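Local structure of glycoside hydrolase family protein (Novosphingobium sp. PP1Y, 6Q2F) at residues 52-56 and 715-719; 56-62 and 85-91; 66-72 and 112-117; 73-77 and 700-704. The protein is a glycoside hydrolase that, as an alpha-L-rhamnosidase, probably cleaves alpha-linked L-rhamnosyl residues from its substrates. All blocks are in the same frame, centred on the assembly; numbering follows the deposited sequence.

The four contacts lie in one region of a (beta/alpha)8 barrel. Interactions 1, 2 and 4 are buried, and interaction 3 is only partly so. Interaction 2 pairs the first two barrel strands through backbone bonds and an aromatic cluster. Interactions 3 and 4 both use helix 68-81, which connects those strands. Interaction 3 packs it against helix 108-124, with a buried apolar side and a charged, more exposed rim. Interaction 4 packs it against loop 700-704 and centres on a buried carboxylate and an indole. Interaction 1 shares Arg56 with interaction 2. It rests mainly on proline packing and has one long salt bridge. Val715 and Phe701 join interactions 1 and 4.

Interaction 1: residues 52-56 and 715-719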
# COMPACT_ATOMS: atom_id res chain seq x y z
N SER A 52 -7.27 19.32 12.84
CA SER A 52 -6.93 18.85 11.50
C SER A 52 -5.49 18.35 11.41
O SER A 52 -5.17 17.58 10.50
CB SER A 52 -7.15 19.98 10.49
OG SER A 52 -6.32 21.08 10.81
N ALA A 53 -4.61 18.81 12.29
CA ALA A 53 -3.22 18.38 12.24
C ALA A 53 -2.96 17.18 13.13
O ALA A 53 -1.88 16.58 13.03
CB ALA A 53 -2.29 19.53 12.65
N ARG A 54 -3.90 16.81 13.97
CA ARG A 54 -3.59 15.79 14.97
C ARG A 54 -3.79 14.39 14.39
O ARG A 54 -4.72 14.17 13.62
CB ARG A 54 -4.47 16.02 16.19
CG ARG A 54 -4.13 17.33 16.86
CD ARG A 54 -4.97 17.66 18.09
NE ARG A 54 -4.35 18.82 18.73
CZ ARG A 54 -3.18 18.76 19.38
NH1 ARG A 54 -2.53 17.59 19.47
NH2 ARG A 54 -2.66 19.86 19.91
N PRO A 55 -2.92 13.44 14.71
CA PRO A 55 -3.00 12.14 14.07
C PRO A 55 -4.21 11.37 14.55
O PRO A 55 -4.78 11.62 15.62
CB PRO A 55 -1.71 11.44 14.49
CG PRO A 55 -1.48 11.97 15.87
CD PRO A 55 -1.89 13.45 15.77
N ARG A 56 -4.62 10.41 13.73
CA ARG A 56 -5.69 9.49 14.05
C ARG A 56 -5.09 8.17 14.52
O ARG A 56 -3.89 7.93 14.39
CB ARG A 56 -6.58 9.27 12.83
CG ARG A 56 -7.62 10.36 12.54
CD ARG A 56 -7.06 11.75 12.26
NE ARG A 56 -8.18 12.62 11.86
CZ ARG A 56 -8.26 13.93 12.07
NH1 ARG A 56 -7.25 14.57 12.68
NH2 ARG A 56 -9.35 14.58 11.65
N VAL A 715 2.75 12.67 20.46
CA VAL A 715 1.65 13.00 19.56
C VAL A 715 1.77 14.45 19.10
O VAL A 715 1.47 14.77 17.94
CB VAL A 715 0.30 12.70 20.24
CG1 VAL A 715 -0.86 13.07 19.32
CG2 VAL A 715 0.23 11.20 20.63
N ASP A 716 2.22 15.35 19.99
CA ASP A 716 2.42 16.74 19.59
C ASP A 716 3.48 16.85 18.50
O ASP A 716 3.38 17.69 17.60
CB ASP A 716 2.85 17.58 20.80
CG ASP A 716 1.69 17.99 21.69
OD1 ASP A 716 0.53 18.02 21.24
OD2 ASP A 716 1.97 18.34 22.85
N TYR A 717 4.52 16.03 18.59
CA TYR A 717 5.54 16.02 17.55
C TYR A 717 4.94 15.63 16.22
O TYR A 717 5.23 16.25 15.18
CB TYR A 717 6.65 15.05 17.96
CG TYR A 717 7.66 14.74 16.89
CD1 TYR A 717 7.44 13.71 15.96
CD2 TYR A 717 8.83 15.48 16.79
CE1 TYR A 717 8.38 13.43 14.99
CE2 TYR A 717 9.77 15.20 15.83
CZ TYR A 717 9.54 14.18 14.93
OH TYR A 717 10.50 13.92 14.00
N ILE A 718 4.08 14.61 16.22
CA ILE A 718 3.40 14.20 15.00
C ILE A 718 2.43 15.27 14.53
O ILE A 718 2.36 15.58 13.33
CB ILE A 718 2.69 12.86 15.23
CG1 ILE A 718 3.73 11.77 15.56
CG2 ILE A 718 1.82 12.50 14.00
CD1 ILE A 718 3.10 10.46 16.12
N ALA A 719 1.68 15.87 15.46
CA ALA A 719 0.72 16.90 15.08
C ALA A 719 1.41 18.15 14.55
O ALA A 719 0.91 18.79 13.62
CB ALA A 719 -0.16 17.26 16.27
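The chain at Ala53 and Arg54 passes close beside the helix at Ala719, with the CA atoms of Arg54 and Ala719 4.5 Å apart. Ala53 O accepts a CA-H...O contact from Ala719 CA at 3.3 Å, with 149° at the hydrogen. Pro55 carries the apolar packing. Its CG lies 3.7 Å from Val715 CG1, and its CB lies 3.7 Å from Ile718 CG2. The proline therefore meets two side chains about one helical turn apart. Val715 CG1 stands anti to its own backbone N (chi1 179°), which turns this branch to the ring.

Segment 52-56 leads into strand 56-62, the first strand of the (beta/alpha)8 barrel. Helix 712-726 follows the barrel strands in the chain. The contact thus joins the entry to the barrel with the helix that comes after it.

Arg54 runs out in an extended chain past the methyl of Ala719. The edge of its guanidinium faces Asp716, and NH1 reaches OD1 at 3.6 Å. This is a long salt bridge. The carboxylate plane is turned 60° from the guanidinium. Each group has a second partner: Arg54 NH1 bonds to Gly82 O, and Asp716 OD1 pairs with Arg712. Within 52-56, Arg56 NH1 donates to Arg54 O at 2.7 Å, in the plane of that carbonyl. The same NH1 also reaches Ser51 O, and Arg56 NE pairs with Glu127.

Interaction 2: residues 56-62 and 85-91; sequences RVWWHWM and GLQNFDA
Phe89 meets two aromatic side chains of the neighbouring strand. Its edge points at the face of Trp58 in a T-shaped pair, with ring centroids 4.7 Å apart and planes at 68°. His60 lies alongside it in an offset stack, with centroids 4.6 Å apart and planes at 20°. On the same face of the sheet, Trp58 NE1 donates to Gln87 OE1 at 2.8 Å. The amide is turned only moderately from the indole plane, and the bond is bent.

The strands run parallel and in register from Val57-Leu86 to Met62-Ala91. Trp61 N to Phe89 O, at 2.7 Å, is the straightest of their backbone bonds. These are the first two strands of the (beta/alpha)8 barrel. Trp58, His60, Gln87 and Phe89 face its interior, and Leu501 of strand 497-502 packs against three of them. The Trp58 side chain is about 5 Å from the sodium ion held by Asp503, Ser504, Glu583, Glu586 and Glu644.

The other face turns to the helices. Leu86 CD1 sits over the six-membered ring of Trp59, 3.8 Å from its centroid, in a CH-pi contact. Trp61 NE1 lies over the opposite face of that indole. With CG anti to its backbone N (chi1 -180°), the Asn88 amide swings back toward strand 56-62, where ND2 donates to Trp59 O at 3.0 Å and lies over the Trp61 ring. Farther out, Trp59 NE1 bonds to Asp74, and Trp61 rests on Ile71.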
# COMPACT_ATOMS: atom_id res chain seq x y z
N ARG A 56 -4.62 10.41 13.73
CA ARG A 56 -5.69 9.49 14.05
C ARG A 56 -5.09 8.17 14.52
O ARG A 56 -3.89 7.93 14.39
CB ARG A 56 -6.58 9.27 12.83
CG ARG A 56 -7.62 10.36 12.54
CD ARG A 56 -7.06 11.75 12.26
NE ARG A 56 -8.18 12.62 11.86
CZ ARG A 56 -8.26 13.93 12.07
NH1 ARG A 56 -7.25 14.57 12.68
NH2 ARG A 56 -9.35 14.58 11.65
N VAL A 57 -5.94 7.31 15.07
CA VAL A 57 -5.54 5.93 15.37
C VAL A 57 -6.59 4.97 14.82
O VAL A 57 -7.78 5.29 14.73
CB VAL A 57 -5.33 5.68 16.88
CG1 VAL A 57 -4.31 6.68 17.44
CG2 VAL A 57 -6.65 5.76 17.61
N TRP A 58 -6.14 3.78 14.46
CA TRP A 58 -7.05 2.68 14.28
C TRP A 58 -7.42 2.13 15.65
O TRP A 58 -6.62 2.14 16.60
CB TRP A 58 -6.42 1.59 13.40
CG TRP A 58 -6.54 1.93 11.93
CD1 TRP A 58 -7.00 3.10 11.40
CD2 TRP A 58 -6.25 1.07 10.82
NE1 TRP A 58 -7.00 3.03 10.03
CE2 TRP A 58 -6.55 1.79 9.65
CE3 TRP A 58 -5.79 -0.25 10.71
CZ2 TRP A 58 -6.38 1.26 8.38
CZ3 TRP A 58 -5.62 -0.78 9.44
CH2 TRP A 58 -5.92 -0.04 8.29
N TRP A 59 -8.66 1.67 15.78
CA TRP A 59 -9.26 1.37 17.09
C TRP A 59 -10.06 0.07 16.97
O TRP A 59 -11.29 0.08 16.81
CB TRP A 59 -10.11 2.55 17.54
CG TRP A 59 -10.70 2.47 18.91
CD1 TRP A 59 -10.05 2.25 20.10
CD2 TRP A 59 -12.06 2.75 19.24
NE1 TRP A 59 -10.94 2.33 21.15
CE2 TRP A 59 -12.19 2.63 20.64
CE3 TRP A 59 -13.20 3.05 18.49
CZ2 TRP A 59 -13.39 2.82 21.30
CZ3 TRP A 59 -14.40 3.22 19.14
CH2 TRP A 59 -14.49 3.12 20.53
N HIS A 60 -9.36 -1.05 17.04
CA HIS A 60 -9.97 -2.35 16.80
C HIS A 60 -10.74 -2.82 18.03
O HIS A 60 -10.22 -2.78 19.15
CB HIS A 60 -8.91 -3.39 16.44
CG HIS A 60 -8.29 -3.17 15.10
ND1 HIS A 60 -7.23 -2.31 14.90
CD2 HIS A 60 -8.56 -3.73 13.89
CE1 HIS A 60 -6.88 -2.34 13.62
NE2 HIS A 60 -7.67 -3.20 12.99
N TRP A 61 -11.97 -3.25 17.82
CA TRP A 61 -12.75 -3.96 18.84
C TRP A 61 -12.48 -5.45 18.68
O TRP A 61 -12.89 -6.05 17.69
CB TRP A 61 -14.24 -3.66 18.68
CG TRP A 61 -14.65 -2.28 19.12
CD1 TRP A 61 -13.85 -1.27 19.52
CD2 TRP A 61 -16.00 -1.79 19.18
NE1 TRP A 61 -14.60 -0.17 19.84
CE2 TRP A 61 -15.93 -0.46 19.63
CE3 TRP A 61 -17.25 -2.33 18.86
CZ2 TRP A 61 -17.07 0.32 19.82
CZ3 TRP A 61 -18.37 -1.57 19.07
CH2 TRP A 61 -18.27 -0.24 19.54
N MSE A 62 -11.76 -6.04 19.64
CA MSE A 62 -11.25 -7.39 19.48
C MSE A 62 -12.27 -8.47 19.89
O MSE A 62 -12.43 -8.73 21.08
CB MSE A 62 -9.96 -7.57 20.29
CG MSE A 62 -8.75 -6.72 19.85
SE MSE A 62 -8.47 -6.71 17.93
CE MSE A 62 -8.21 -8.64 17.80
N GLY A 85 -8.51 11.70 16.13
CA GLY A 85 -9.61 10.89 15.63
C GLY A 85 -9.25 9.43 15.69
O GLY A 85 -8.13 9.05 16.07
N LEU A 86 -10.21 8.61 15.30
CA LEU A 86 -10.07 7.17 15.48
C LEU A 86 -10.93 6.46 14.46
O LEU A 86 -11.96 6.98 14.03
CB LEU A 86 -10.45 6.75 16.91
CG LEU A 86 -11.92 6.80 17.34
CD1 LEU A 86 -11.99 6.29 18.79
CD2 LEU A 86 -12.53 8.22 17.29
N GLN A 87 -10.48 5.29 14.05
CA GLN A 87 -11.14 4.55 12.97
C GLN A 87 -11.45 3.16 13.51
O GLN A 87 -10.54 2.36 13.76
CB GLN A 87 -10.25 4.52 11.73
CG GLN A 87 -9.70 5.95 11.39
CD GLN A 87 -9.21 6.12 9.95
OE1 GLN A 87 -8.69 5.20 9.34
NE2 GLN A 87 -9.34 7.32 9.43
N ASN A 88 -12.72 2.89 13.72
CA ASN A 88 -13.16 1.68 14.40
C ASN A 88 -13.20 0.49 13.45
O ASN A 88 -13.55 0.62 12.28
CB ASN A 88 -14.55 1.90 15.01
CG ASN A 88 -15.06 0.67 15.73
OD1 ASN A 88 -16.15 0.17 15.44
ND2 ASN A 88 -14.26 0.14 16.65
N PHE A 89 -12.87 -0.69 13.98
CA PHE A 89 -13.08 -1.97 13.32
C PHE A 89 -13.67 -2.94 14.32
O PHE A 89 -13.17 -3.04 15.45
CB PHE A 89 -11.78 -2.57 12.78
CG PHE A 89 -11.02 -1.67 11.85
CD1 PHE A 89 -11.33 -1.65 10.51
CD2 PHE A 89 -10.01 -0.86 12.33
CE1 PHE A 89 -10.62 -0.83 9.65
CE2 PHE A 89 -9.30 -0.03 11.48
CZ PHE A 89 -9.60 -0.01 10.14
N ASP A 90 -14.71 -3.66 13.90
CA ASP A 90 -15.16 -4.82 14.68
C ASP A 90 -14.45 -6.03 14.09
O ASP A 90 -14.85 -6.54 13.04
CB ASP A 90 -16.67 -4.98 14.65
CG ASP A 90 -17.16 -6.02 15.64
OD1 ASP A 90 -17.08 -5.74 16.87
OD2 ASP A 90 -17.59 -7.12 15.22
N ALA A 91 -13.40 -6.49 14.75
CA ALA A 91 -12.49 -7.50 14.21
C ALA A 91 -12.75 -8.85 14.85
O ALA A 91 -12.53 -9.02 16.06
CB ALA A 91 -11.03 -7.08 14.42
O HOH W 1 -15.36 -7.17 18.24

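Interaction 3: residues 66-72 and 112-117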
# COMPACT_ATOMS: atom_id res chain seq x y z
N ILE A 66 -15.71 -5.63 24.45
CA ILE A 66 -16.18 -4.25 24.29
C ILE A 66 -17.01 -3.88 25.50
O ILE A 66 -17.90 -4.62 25.89
CB ILE A 66 -17.06 -4.09 23.03
CG1 ILE A 66 -16.36 -4.61 21.77
CG2 ILE A 66 -17.51 -2.65 22.88
CD1 ILE A 66 -17.36 -5.17 20.73
N THR A 67 -16.74 -2.71 26.09
CA THR A 67 -17.66 -2.14 27.07
C THR A 67 -17.75 -0.63 26.83
O THR A 67 -16.80 -0.00 26.36
CB THR A 67 -17.25 -2.37 28.53
OG1 THR A 67 -16.03 -1.67 28.81
CG2 THR A 67 -17.07 -3.86 28.86
N LYS A 68 -18.90 -0.06 27.19
CA LYS A 68 -19.04 1.39 27.15
C LYS A 68 -18.08 2.06 28.13
O LYS A 68 -17.53 3.12 27.83
CB LYS A 68 -20.48 1.78 27.45
CG LYS A 68 -21.38 1.66 26.21
CD LYS A 68 -22.79 1.28 26.60
CE LYS A 68 -23.69 2.49 26.57
NZ LYS A 68 -25.00 2.18 27.15
N ASP A 69 -17.89 1.46 29.30
CA ASP A 69 -16.97 2.03 30.27
C ASP A 69 -15.58 2.18 29.67
O ASP A 69 -14.94 3.22 29.83
CB ASP A 69 -16.91 1.16 31.51
CG ASP A 69 -15.88 1.65 32.51
OD1 ASP A 69 -16.10 2.71 33.11
OD2 ASP A 69 -14.85 0.98 32.67
N GLY A 70 -15.12 1.16 28.95
CA GLY A 70 -13.82 1.22 28.33
C GLY A 70 -13.76 2.19 27.16
O GLY A 70 -12.72 2.83 26.93
N ILE A 71 -14.85 2.31 26.41
CA ILE A 71 -14.89 3.21 25.26
C ILE A 71 -14.66 4.65 25.72
O ILE A 71 -13.89 5.40 25.11
CB ILE A 71 -16.23 3.07 24.53
CG1 ILE A 71 -16.30 1.72 23.80
CG2 ILE A 71 -16.44 4.23 23.55
CD1 ILE A 71 -17.69 1.40 23.23
N ARG A 72 -15.32 5.04 26.81
CA ARG A 72 -15.14 6.38 27.34
C ARG A 72 -13.71 6.61 27.79
O ARG A 72 -13.12 7.65 27.47
CB ARG A 72 -16.11 6.62 28.49
CG ARG A 72 -15.74 7.80 29.39
CD ARG A 72 -16.99 8.23 30.19
NE ARG A 72 -17.94 8.92 29.31
CZ ARG A 72 -19.22 9.13 29.59
NH1 ARG A 72 -19.75 8.67 30.72
NH2 ARG A 72 -19.97 9.79 28.73
N ASP A 112 -25.70 -0.33 20.85
CA ASP A 112 -25.70 0.71 21.88
C ASP A 112 -24.27 1.10 22.25
O ASP A 112 -23.99 2.29 22.47
CB ASP A 112 -26.46 0.24 23.10
CG ASP A 112 -26.79 1.37 24.05
OD1 ASP A 112 -27.36 2.39 23.57
OD2 ASP A 112 -26.47 1.27 25.24
N ALA A 113 -23.35 0.14 22.27
CA ALA A 113 -21.95 0.49 22.48
C ALA A 113 -21.44 1.39 21.36
O ALA A 113 -20.80 2.41 21.63
CB ALA A 113 -21.10 -0.78 22.57
N PHE A 114 -21.72 1.06 20.11
CA PHE A 114 -21.22 1.88 19.02
C PHE A 114 -21.86 3.26 19.04
O PHE A 114 -21.18 4.27 18.80
CB PHE A 114 -21.45 1.22 17.65
CG PHE A 114 -20.82 2.01 16.53
CD1 PHE A 114 -19.49 1.81 16.21
CD2 PHE A 114 -21.53 3.00 15.87
CE1 PHE A 114 -18.87 2.56 15.22
CE2 PHE A 114 -20.92 3.75 14.86
CZ PHE A 114 -19.59 3.53 14.54
N ARG A 115 -23.17 3.32 19.29
CA ARG A 115 -23.83 4.61 19.44
C ARG A 115 -23.15 5.45 20.51
O ARG A 115 -22.94 6.65 20.33
CB ARG A 115 -25.31 4.40 19.80
CG ARG A 115 -26.03 5.71 20.12
CD ARG A 115 -27.54 5.52 20.25
NE ARG A 115 -28.11 4.97 19.02
CZ ARG A 115 -29.41 4.88 18.78
NH1 ARG A 115 -30.29 5.31 19.67
NH2 ARG A 115 -29.83 4.37 17.63
N PHE A 116 -22.80 4.82 21.63
CA PHE A 116 -22.08 5.52 22.68
C PHE A 116 -20.73 6.02 22.19
O PHE A 116 -20.35 7.15 22.48
CB PHE A 116 -21.89 4.60 23.87
CG PHE A 116 -21.23 5.27 25.03
CD1 PHE A 116 -21.95 6.14 25.83
CD2 PHE A 116 -19.90 5.02 25.33
CE1 PHE A 116 -21.35 6.76 26.93
CE2 PHE A 116 -19.29 5.63 26.43
CZ PHE A 116 -20.02 6.50 27.22
N ALA A 117 -20.00 5.18 21.45
CA ALA A 117 -18.74 5.63 20.86
C ALA A 117 -18.95 6.84 19.98
O ALA A 117 -18.15 7.78 20.00
CB ALA A 117 -18.09 4.50 20.05
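Phe116 carries its CG anti to the backbone N (chi1 -176°), and this sends the ring across to helix 68-81. Lys68 bends at its second and third torsions, which folds its chain over the phenyl group and on to Asp112. Lys68 CB lies over one face of the ring, and Lys68 CG is 3.8 Å from Phe116 CD2. At the end of the chain, Lys68 NZ meets Asp112 OD2 at 2.6 Å. This salt bridge uses the syn side of the carboxylate, with the ammonium somewhat out of its plane.

Arg72 meets the far end of the phenyl group. Phe116 CZ points at the centre of one guanidinium face and lies 3.6 Å from Arg72 CZ. The two planes are 63° apart, so the groups are not stacked. Glu120, farther along helix 108-124, takes a salt bridge from Arg72 NH2 and probably helps to fix the guanidinium.

Deeper in, the contact is apolar. Ile71 CG2 touches Ala117 CB at 3.9 Å, and Ile71 CD1 touches Ala113 CB at 4.1 Å. Trp59 and Trp61 of strand 56-62 lie beneath Ile71. The segment axes are 9.6 Å apart and 19° from parallel, with the alanine methyls facing Ile71. Helix 68-81 starts at Thr67, the N-cap, whose OG1 accepts from Gly70 N at 3.0 Å. Near-parallel neighbouring helices packed outside parallel strands are characteristic of the outer layer of a (beta/alpha)8 barrel.

Interaction 4: residues 73-77 and 700-704; sequences KDLEW and YFNRQ
Asp74 OD1 accepts a hydrogen bond from Arg703 NE at 2.8 Å, with an N-H...O angle of 150°. It is also a salt bridge. The oxygen lies close to the guanidinium plane and is met nearly along its own C-O bond. A water bonded to Arg703 N also donates weakly to OD1. Asp74 OD2 takes three more bonds, from His682 ND1, Val683 N and Trp59 NE1, so the buried carboxylate is held at both oxygens.

Lys73 CB covers one face of the guanidinium and lies 3.5 Å from Arg703 CZ. Asp686 receives both Lys73 NZ and Arg703 NH1, which probably offsets their like charges.

Trp77 forms the apolar half. Arg703 CA sits over its five-membered ring, 3.9 Å from the centroid, in a CH-pi contact. The far rim of the indole turns edge-on to Phe701 in a T-shaped pair, with planes at 73° and CH2 over the phenyl centre. Trp77 NE1 bonds to Ala708 O. In the loop, Asn702 OD1 accepts from Gln704 N at 3.0 Å, an Asx turn. The contact sets the connecting helix of the beta-alpha-beta unit 56-91 against the loop before helix 712-726, on the outer side of the (beta/alpha)8 barrel.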
# COMPACT_ATOMS: atom_id res chain seq x y z
N LYS A 73 -13.13 5.65 28.54
CA LYS A 73 -11.76 5.82 29.00
C LYS A 73 -10.77 5.81 27.84
O LYS A 73 -9.77 6.54 27.87
CB LYS A 73 -11.41 4.73 30.02
CG LYS A 73 -12.20 4.83 31.32
CD LYS A 73 -12.20 3.50 32.07
CE LYS A 73 -12.81 3.64 33.45
NZ LYS A 73 -12.80 2.32 34.18
N ASP A 74 -11.02 4.99 26.81
CA ASP A 74 -10.22 5.08 25.59
C ASP A 74 -10.27 6.48 25.00
O ASP A 74 -9.22 7.07 24.70
CB ASP A 74 -10.72 4.09 24.54
CG ASP A 74 -10.33 2.66 24.83
OD1 ASP A 74 -9.62 2.41 25.82
OD2 ASP A 74 -10.73 1.79 24.03
N LEU A 75 -11.47 7.01 24.80
CA LEU A 75 -11.57 8.27 24.07
C LEU A 75 -11.13 9.44 24.95
O LEU A 75 -10.59 10.43 24.43
CB LEU A 75 -12.98 8.47 23.54
CG LEU A 75 -13.25 7.87 22.15
CD1 LEU A 75 -13.01 6.36 22.12
CD2 LEU A 75 -14.66 8.21 21.67
N GLU A 76 -11.30 9.34 26.26
CA GLU A 76 -10.76 10.36 27.14
C GLU A 76 -9.23 10.32 27.16
O GLU A 76 -8.58 11.37 27.25
CB GLU A 76 -11.31 10.21 28.57
CG GLU A 76 -12.80 10.58 28.71
CD GLU A 76 -13.36 10.20 30.06
OE1 GLU A 76 -14.36 10.81 30.48
OE2 GLU A 76 -12.79 9.29 30.70
N TRP A 77 -8.64 9.12 27.08
CA TRP A 77 -7.18 9.03 26.96
C TRP A 77 -6.69 9.72 25.69
O TRP A 77 -5.71 10.47 25.71
CB TRP A 77 -6.72 7.57 26.99
CG TRP A 77 -5.26 7.46 26.64
CD1 TRP A 77 -4.20 7.82 27.42
CD2 TRP A 77 -4.69 6.98 25.40
NE1 TRP A 77 -3.01 7.60 26.75
CE2 TRP A 77 -3.29 7.08 25.51
CE3 TRP A 77 -5.24 6.49 24.23
CZ2 TRP A 77 -2.43 6.70 24.48
CZ3 TRP A 77 -4.38 6.11 23.20
CH2 TRP A 77 -3.00 6.21 23.33
N TYR A 700 1.01 -0.90 19.88
CA TYR A 700 0.20 -1.22 21.05
C TYR A 700 -0.25 0.06 21.74
O TYR A 700 -0.25 0.18 22.97
CB TYR A 700 1.00 -2.12 22.01
CG TYR A 700 1.49 -3.38 21.34
CD1 TYR A 700 2.70 -3.40 20.64
CD2 TYR A 700 0.75 -4.55 21.37
CE1 TYR A 700 3.14 -4.54 20.02
CE2 TYR A 700 1.18 -5.69 20.74
CZ TYR A 700 2.38 -5.69 20.06
OH TYR A 700 2.81 -6.83 19.44
N PHE A 701 -0.67 1.04 20.94
CA PHE A 701 -0.75 2.44 21.37
C PHE A 701 -2.15 2.74 21.92
O PHE A 701 -2.98 3.36 21.26
CB PHE A 701 -0.40 3.34 20.19
CG PHE A 701 -0.30 4.79 20.53
CD1 PHE A 701 0.54 5.22 21.54
CD2 PHE A 701 -1.02 5.73 19.80
CE1 PHE A 701 0.66 6.58 21.83
CE2 PHE A 701 -0.92 7.07 20.10
CZ PHE A 701 -0.07 7.50 21.11
N ASN A 702 -2.41 2.29 23.15
CA ASN A 702 -3.67 2.57 23.82
C ASN A 702 -3.39 2.94 25.28
O ASN A 702 -2.23 3.07 25.69
CB ASN A 702 -4.67 1.41 23.71
CG ASN A 702 -4.18 0.12 24.39
OD1 ASN A 702 -3.36 0.13 25.31
ND2 ASN A 702 -4.70 -1.01 23.92
N ARG A 703 -4.45 3.13 26.06
CA ARG A 703 -4.31 3.68 27.40
C ARG A 703 -3.63 2.72 28.37
O ARG A 703 -3.24 3.14 29.47
CB ARG A 703 -5.67 4.07 27.96
CG ARG A 703 -6.70 2.93 28.05
CD ARG A 703 -7.97 3.52 28.59
NE ARG A 703 -9.10 2.60 28.54
CZ ARG A 703 -9.47 1.89 29.59
NH1 ARG A 703 -8.79 2.01 30.72
NH2 ARG A 703 -10.50 1.05 29.49
N GLN A 704 -3.50 1.45 28.00
CA GLN A 704 -2.76 0.48 28.79
C GLN A 704 -1.26 0.48 28.48
O GLN A 704 -0.50 -0.15 29.21
CB GLN A 704 -3.33 -0.93 28.55
CG GLN A 704 -4.80 -1.12 28.92
CD GLN A 704 -5.06 -1.06 30.42
OE1 GLN A 704 -4.65 -0.14 31.11
NE2 GLN A 704 -5.77 -2.06 30.92
O HOH W 2 -7.10 3.26 25.06